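Local coordinates for EcmrR transcriptional regulator (PDB 6WL5), which binds cetyl-trimethyl-ammonium in its GyrI-like C-terminal domain and probably activates transcription as a multidrug-sensing MerR-family regulator, at residues I15-Y29 and E66-F80. Residues are numbered along the deposited sequence; the frame is centred on the assembly and turned at random.
Sequences IVYSKRFIVPDFSSY and EKNMDVEFCEAVNDF
Arg20 and Asp70 form a side-on salt bridge between neighbouring strands, a worked example of how a diagonal ion pair spans an antiparallel sheet. Arg20 NE meets the syn lone pair of Asp70 OD1 at 2.8 Å, while NH2 reaches OD2 at 2.9 Å; both oxygens lie close to the guanidinium plane, although the carboxylate is turned 35° from it. Two bonds thus fix the rotation of both groups. With CG anti to the backbone N (chi1 -171°) and the chain extended to NE, the guanidinium is carried alongside Asp70. Arg20 NH1 shares a water with Glu72 OE2. Glu72 also hydrogen-bonds to His60 and Gln90. On the other face, Tyr17 OH lies 2.7 Å from Glu75 OE2, a weak hydrogen bond, and Glu75 CB sits over one face of the tyrosine ring. Glu75 also touches a bound cetyl-trimethyl-ammonium.

Between these two layers of side chains, strands 15-23 and 69-77 pair antiparallel in the curved sheet of the GyrI-like domain, with strand 55-59 beyond the second. Paired N-H and C=O groups link Phe21 with Val71, the Phe21 N to Val71 O bond being 2.9 Å. At the Val23 end of the pair, Asn68 and Met69 both face Val23, a G1 beta bulge.

Beyond Val23 the first strand turns into helix 26-31, N-capped by Asp25, whose OD1 accepts from Ser28 N and OG. This helix lays the Tyr29 ring over Val71 CG2, a CH-pi contact 3.7 Å from the centroid, and Val23 CG1 packs against the same methyl at 3.8 Å. At the opposite end of the strand pair, Ile15 CG2 covers one face of Phe80, 3.9 Å from its centroid.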
loop_
_atom_site.group_PDB
_atom_site.type_symbol
_atom_site.label_atom_id
_atom_site.label_comp_id
_atom_site.label_asym_id
_atom_site.label_seq_id
_atom_site.Cartn_x
_atom_site.Cartn_y
_atom_site.Cartn_z
ATOM N N ILE A 15 -6.000 4.658 -11.234
ATOM C CA ILE A 15 -5.345 3.782 -12.192
ATOM C C ILE A 15 -3.943 3.562 -11.673
ATOM O O ILE A 15 -3.280 4.522 -11.258
ATOM C CB ILE A 15 -5.270 4.439 -13.577
ATOM C CG1 ILE A 15 -6.651 4.896 -14.041
ATOM C CG2 ILE A 15 -4.597 3.489 -14.592
ATOM C CD1 ILE A 15 -6.586 5.822 -15.244
ATOM N N VAL A 16 -3.493 2.309 -11.691
ATOM C CA VAL A 16 -2.159 1.964 -11.245
ATOM C C VAL A 16 -1.495 1.040 -12.257
ATOM O O VAL A 16 -2.151 0.329 -13.024
ATOM C CB VAL A 16 -2.159 1.265 -9.863
ATOM C CG1 VAL A 16 -2.866 2.115 -8.829
ATOM C CG2 VAL A 16 -2.752 -0.157 -9.919
ATOM N N TYR A 17 -0.170 1.002 -12.199
ATOM C CA TYR A 17 0.564 -0.176 -12.620
ATOM C C TYR A 17 0.865 -1.000 -11.387
ATOM O O TYR A 17 0.919 -0.460 -10.276
ATOM C CB TYR A 17 1.814 0.144 -13.432
ATOM C CG TYR A 17 2.921 0.917 -12.782
ATOM C CD1 TYR A 17 3.872 0.291 -11.983
ATOM C CD2 TYR A 17 3.052 2.277 -13.018
ATOM C CE1 TYR A 17 4.923 1.022 -11.427
ATOM C CE2 TYR A 17 4.082 2.997 -12.467
ATOM C CZ TYR A 17 4.998 2.374 -11.674
ATOM O OH TYR A 17 6.004 3.145 -11.173
ATOM N N SER A 18 0.975 -2.317 -11.576
ATOM C CA SER A 18 0.996 -3.218 -10.433
ATOM C C SER A 18 1.660 -4.546 -10.793
ATOM O O SER A 18 1.712 -4.946 -11.964
ATOM C CB SER A 18 -0.437 -3.455 -9.938
ATOM O OG SER A 18 -1.194 -4.137 -10.936
ATOM N N LYS A 19 2.198 -5.207 -9.775
ATOM C CA LYS A 19 2.700 -6.559 -9.909
ATOM C C LYS A 19 2.394 -7.309 -8.626
ATOM O O LYS A 19 2.541 -6.762 -7.542
ATOM C CB LYS A 19 4.219 -6.590 -10.204
ATOM C CG LYS A 19 4.710 -7.965 -10.625
ATOM C CD LYS A 19 6.095 -7.915 -11.241
ATOM C CE LYS A 19 6.638 -9.302 -11.560
ATOM N NZ LYS A 19 7.917 -9.195 -12.337
ATOM N N ARG A 20 1.942 -8.551 -8.756
ATOM C CA ARG A 20 1.525 -9.362 -7.624
ATOM C C ARG A 20 2.489 -10.522 -7.424
ATOM O O ARG A 20 3.007 -11.096 -8.398
ATOM C CB ARG A 20 0.106 -9.889 -7.857
ATOM C CG ARG A 20 -0.492 -10.549 -6.647
ATOM C CD ARG A 20 -2.001 -10.570 -6.781
ATOM N NE ARG A 20 -2.638 -11.339 -5.722
ATOM C CZ ARG A 20 -3.945 -11.452 -5.616
ATOM N NH1 ARG A 20 -4.723 -10.824 -6.505
ATOM N NH2 ARG A 20 -4.492 -12.160 -4.635
ATOM N N PHE A 21 2.732 -10.848 -6.160
ATOM C CA PHE A 21 3.790 -11.763 -5.757
ATOM C C PHE A 21 3.339 -12.572 -4.539
ATOM O O PHE A 21 2.588 -12.073 -3.705
ATOM C CB PHE A 21 5.062 -11.050 -5.231
ATOM C CG PHE A 21 5.669 -10.035 -6.135
ATOM C CD1 PHE A 21 6.650 -10.416 -7.028
ATOM C CD2 PHE A 21 5.363 -8.689 -6.014
ATOM C CE1 PHE A 21 7.271 -9.496 -7.847
ATOM C CE2 PHE A 21 6.006 -7.753 -6.818
ATOM C CZ PHE A 21 6.944 -8.162 -7.744
ATOM N N ILE A 22 3.877 -13.782 -4.389
ATOM C CA ILE A 22 3.959 -14.471 -3.103
ATOM C C ILE A 22 5.380 -14.280 -2.581
ATOM O O ILE A 22 6.338 -14.764 -3.205
ATOM C CB ILE A 22 3.686 -15.978 -3.235
ATOM C CG1 ILE A 22 2.349 -16.282 -3.901
ATOM C CG2 ILE A 22 3.755 -16.640 -1.863
ATOM C CD1 ILE A 22 1.191 -15.694 -3.132
ATOM N N VAL A 23 5.521 -13.640 -1.420
ATOM C CA VAL A 23 6.846 -13.269 -0.929
ATOM C C VAL A 23 7.225 -13.973 0.372
ATOM O O VAL A 23 6.375 -14.166 1.258
ATOM C CB VAL A 23 6.992 -11.740 -0.791
ATOM C CG1 VAL A 23 6.828 -11.075 -2.137
ATOM C CG2 VAL A 23 6.016 -11.188 0.254
ATOM N N PRO A 24 8.497 -14.373 0.531
ATOM C CA PRO A 24 8.876 -15.064 1.766
ATOM C C PRO A 24 8.722 -14.213 3.007
ATOM O O PRO A 24 8.408 -14.736 4.083
ATOM C CB PRO A 24 10.344 -15.453 1.536
ATOM C CG PRO A 24 10.597 -15.309 0.114
ATOM C CD PRO A 24 9.544 -14.475 -0.504
ATOM N N ASP A 25 9.020 -12.928 2.885
ATOM C CA ASP A 25 8.999 -11.971 3.982
ATOM C C ASP A 25 9.065 -10.569 3.374
ATOM O O ASP A 25 9.221 -10.385 2.161
ATOM C CB ASP A 25 10.121 -12.237 4.987
ATOM C CG ASP A 25 11.483 -12.325 4.337
ATOM O OD1 ASP A 25 11.837 -11.534 3.430
ATOM O OD2 ASP A 25 12.222 -13.259 4.723
ATOM N N PHE A 26 8.942 -9.578 4.234
ATOM C CA PHE A 26 8.883 -8.187 3.776
ATOM C C PHE A 26 10.199 -7.724 3.139
ATOM O O PHE A 26 10.182 -7.037 2.112
ATOM C CB PHE A 26 8.566 -7.320 4.980
ATOM C CG PHE A 26 8.367 -5.860 4.667
ATOM C CD1 PHE A 26 7.143 -5.373 4.248
ATOM C CD2 PHE A 26 9.415 -4.943 4.808
ATOM C CE1 PHE A 26 6.980 -4.015 3.970
ATOM C CE2 PHE A 26 9.232 -3.603 4.567
ATOM C CZ PHE A 26 8.028 -3.143 4.149
ATOM N N SER A 27 11.347 -8.079 3.729
ATOM C CA SER A 27 12.620 -7.660 3.148
ATOM C C SER A 27 12.780 -8.211 1.739
ATOM O O SER A 27 13.302 -7.505 0.847
ATOM C CB SER A 27 13.793 -8.102 4.023
ATOM O OG SER A 27 13.842 -7.462 5.284
ATOM N N SER A 28 12.373 -9.478 1.525
ATOM C CA SER A 28 12.501 -10.080 0.204
ATOM C C SER A 28 11.609 -9.363 -0.794
ATOM O O SER A 28 12.005 -9.111 -1.940
ATOM C CB SER A 28 12.198 -11.575 0.254
ATOM O OG SER A 28 13.097 -12.255 1.117
ATOM N N TYR A 29 10.416 -8.998 -0.352
ATOM C CA TYR A 29 9.451 -8.311 -1.191
ATOM C C TYR A 29 9.975 -6.963 -1.634
ATOM O O TYR A 29 9.934 -6.618 -2.817
ATOM C CB TYR A 29 8.185 -8.096 -0.366
ATOM C CG TYR A 29 7.160 -7.143 -0.963
ATOM C CD1 TYR A 29 6.873 -7.155 -2.318
ATOM C CD2 TYR A 29 6.524 -6.218 -0.167
ATOM C CE1 TYR A 29 5.972 -6.282 -2.876
ATOM C CE2 TYR A 29 5.595 -5.331 -0.700
ATOM C CZ TYR A 29 5.331 -5.367 -2.070
ATOM O OH TYR A 29 4.442 -4.482 -2.642
ATOM N N GLU A 66 3.019 -12.711 8.237
ATOM C CA GLU A 66 4.261 -11.986 7.988
ATOM C C GLU A 66 5.207 -12.715 7.048
ATOM O O GLU A 66 6.185 -12.114 6.603
ATOM C CB GLU A 66 4.953 -11.682 9.326
ATOM C CG GLU A 66 4.158 -10.614 10.085
ATOM C CD GLU A 66 4.742 -10.134 11.427
ATOM O OE1 GLU A 66 5.881 -10.440 11.763
ATOM O OE2 GLU A 66 4.055 -9.385 12.154
ATOM N N LYS A 67 4.973 -13.995 6.764
ATOM C CA LYS A 67 5.790 -14.777 5.845
ATOM C C LYS A 67 4.887 -15.473 4.840
ATOM O O LYS A 67 3.711 -15.761 5.116
ATOM C CB LYS A 67 6.642 -15.794 6.610
ATOM C CG LYS A 67 7.582 -15.185 7.635
ATOM C CD LYS A 67 8.696 -16.145 8.039
ATOM C CE LYS A 67 9.579 -15.547 9.112
ATOM N NZ LYS A 67 10.618 -14.702 8.445
ATOM N N ASN A 68 5.415 -15.684 3.643
ATOM C CA ASN A 68 4.659 -16.312 2.572
ATOM C C ASN A 68 3.405 -15.486 2.255
ATOM O O ASN A 68 2.296 -16.016 2.159
ATOM C CB ASN A 68 4.304 -17.770 2.931
ATOM C CG ASN A 68 3.889 -18.558 1.737
ATOM O OD1 ASN A 68 4.547 -18.505 0.698
ATOM N ND2 ASN A 68 2.824 -19.347 1.878
ATOM N N MET A 69 3.590 -14.170 2.086
ATOM C CA MET A 69 2.477 -13.241 1.918
ATOM C C MET A 69 2.119 -13.037 0.456
ATOM O O MET A 69 2.993 -12.988 -0.423
ATOM C CB MET A 69 2.843 -11.883 2.532
ATOM C CG MET A 69 3.109 -11.931 4.016
ATOM S SD MET A 69 3.638 -10.320 4.643
ATOM C CE MET A 69 5.228 -10.048 3.887
ATOM N N ASP A 70 0.807 -12.872 0.217
ATOM C CA ASP A 70 0.244 -12.508 -1.083
ATOM C C ASP A 70 0.125 -10.988 -1.126
ATOM O O ASP A 70 -0.754 -10.404 -0.478
ATOM C CB ASP A 70 -1.115 -13.190 -1.267
ATOM C CG ASP A 70 -1.705 -12.998 -2.659
ATOM O OD1 ASP A 70 -1.187 -12.199 -3.485
ATOM O OD2 ASP A 70 -2.741 -13.661 -2.909
ATOM N N VAL A 71 1.030 -10.338 -1.888
ATOM C CA VAL A 71 1.126 -8.893 -1.911
ATOM C C VAL A 71 1.073 -8.403 -3.340
ATOM O O VAL A 71 1.510 -9.089 -4.260
ATOM C CB VAL A 71 2.435 -8.422 -1.234
ATOM C CG1 VAL A 71 2.377 -8.751 0.246
ATOM C CG2 VAL A 71 3.714 -8.966 -1.937
ATOM N N GLU A 72 0.552 -7.193 -3.523
ATOM C CA GLU A 72 0.460 -6.568 -4.837
ATOM C C GLU A 72 0.958 -5.131 -4.734
ATOM O O GLU A 72 0.347 -4.297 -4.053
ATOM C CB GLU A 72 -0.969 -6.645 -5.373
ATOM C CG GLU A 72 -1.112 -6.170 -6.797
ATOM C CD GLU A 72 -2.463 -6.530 -7.387
ATOM O OE1 GLU A 72 -3.441 -6.486 -6.610
ATOM O OE2 GLU A 72 -2.544 -6.839 -8.609
ATOM N N PHE A 73 2.086 -4.854 -5.386
ATOM C CA PHE A 73 2.619 -3.512 -5.409
ATOM C C PHE A 73 1.879 -2.695 -6.448
ATOM O O PHE A 73 1.766 -3.120 -7.610
ATOM C CB PHE A 73 4.089 -3.512 -5.784
ATOM C CG PHE A 73 4.649 -2.156 -5.848
ATOM C CD1 PHE A 73 4.879 -1.447 -4.695
ATOM C CD2 PHE A 73 4.856 -1.545 -7.068
ATOM C CE1 PHE A 73 5.408 -0.171 -4.751
ATOM C CE2 PHE A 73 5.412 -0.273 -7.142
ATOM C CZ PHE A 73 5.671 0.416 -5.976
ATOM N N CYS A 74 1.474 -1.493 -6.062
ATOM C CA CYS A 74 0.721 -0.588 -6.925
ATOM C C CYS A 74 1.276 0.828 -6.895
ATOM O O CYS A 74 1.677 1.337 -5.856
ATOM C CB CYS A 74 -0.736 -0.509 -6.459
ATOM S SG CYS A 74 -1.634 -2.061 -6.438
ATOM N N GLU A 75 1.288 1.473 -8.047
ATOM C CA GLU A 75 1.678 2.863 -8.113
ATOM C C GLU A 75 0.727 3.577 -9.050
ATOM O O GLU A 75 0.528 3.158 -10.193
ATOM C CB GLU A 75 3.146 2.955 -8.565
ATOM C CG GLU A 75 3.768 4.304 -8.390
ATOM C CD GLU A 75 5.278 4.262 -8.148
ATOM O OE1 GLU A 75 5.788 5.322 -7.727
ATOM O OE2 GLU A 75 5.960 3.216 -8.431
ATOM N N ALA A 76 0.158 4.668 -8.567
ATOM C CA ALA A 76 -0.875 5.378 -9.311
ATOM C C ALA A 76 -0.298 6.255 -10.415
ATOM O O ALA A 76 0.655 7.022 -10.198
ATOM C CB ALA A 76 -1.704 6.245 -8.364
ATOM N N VAL A 77 -0.952 6.199 -11.580
ATOM C CA VAL A 77 -0.574 6.952 -12.765
ATOM C C VAL A 77 -1.789 7.714 -13.293
ATOM O O VAL A 77 -2.934 7.433 -12.949
ATOM C CB VAL A 77 0.004 6.048 -13.881
ATOM C CG1 VAL A 77 1.338 5.429 -13.470
ATOM C CG2 VAL A 77 -1.004 4.983 -14.251
ATOM N N ASN A 78 -1.521 8.711 -14.134
ATOM C CA ASN A 78 -2.634 9.499 -14.656
ATOM C C ASN A 78 -3.389 8.776 -15.767
ATOM O O ASN A 78 -4.587 9.010 -15.939
ATOM C CB ASN A 78 -2.167 10.871 -15.144
ATOM C CG ASN A 78 -1.790 11.794 -14.000
ATOM O OD1 ASN A 78 -2.417 11.809 -12.962
ATOM N ND2 ASN A 78 -0.747 12.576 -14.207
ATOM N N ASP A 79 -2.740 7.900 -16.527
ATOM C CA ASP A 79 -3.491 7.136 -17.513
ATOM C C ASP A 79 -2.924 5.743 -17.705
ATOM O O ASP A 79 -1.795 5.436 -17.314
ATOM C CB ASP A 79 -3.554 7.860 -18.854
ATOM C CG ASP A 79 -3.935 9.308 -18.727
ATOM O OD1 ASP A 79 -3.071 10.106 -18.302
ATOM O OD2 ASP A 79 -5.089 9.627 -19.054
ATOM N N PHE A 80 -3.738 4.894 -18.318
ATOM C CA PHE A 80 -3.308 3.543 -18.623
ATOM C C PHE A 80 -2.101 3.558 -19.553
ATOM O O PHE A 80 -1.968 4.422 -20.430
ATOM C CB PHE A 80 -4.429 2.792 -19.332
ATOM C CG PHE A 80 -5.444 2.215 -18.410
ATOM C CD1 PHE A 80 -6.443 3.014 -17.875
ATOM C CD2 PHE A 80 -5.398 0.871 -18.063
ATOM C CE1 PHE A 80 -7.389 2.482 -17.008
ATOM C CE2 PHE A 80 -6.331 0.333 -17.194
ATOM C CZ PHE A 80 -7.327 1.141 -16.664
HETATM O O HOH W 1 -5.084 7.417 -11.411
HETATM O O HOH W 2 -0.807 -6.930 -10.562
HETATM O O HOH W 3 -4.211 -9.067 -8.839
HETATM O O HOH W 4 11.940 -15.190 6.240
HETATM O O HOH W 5 7.957 -10.184 6.887
#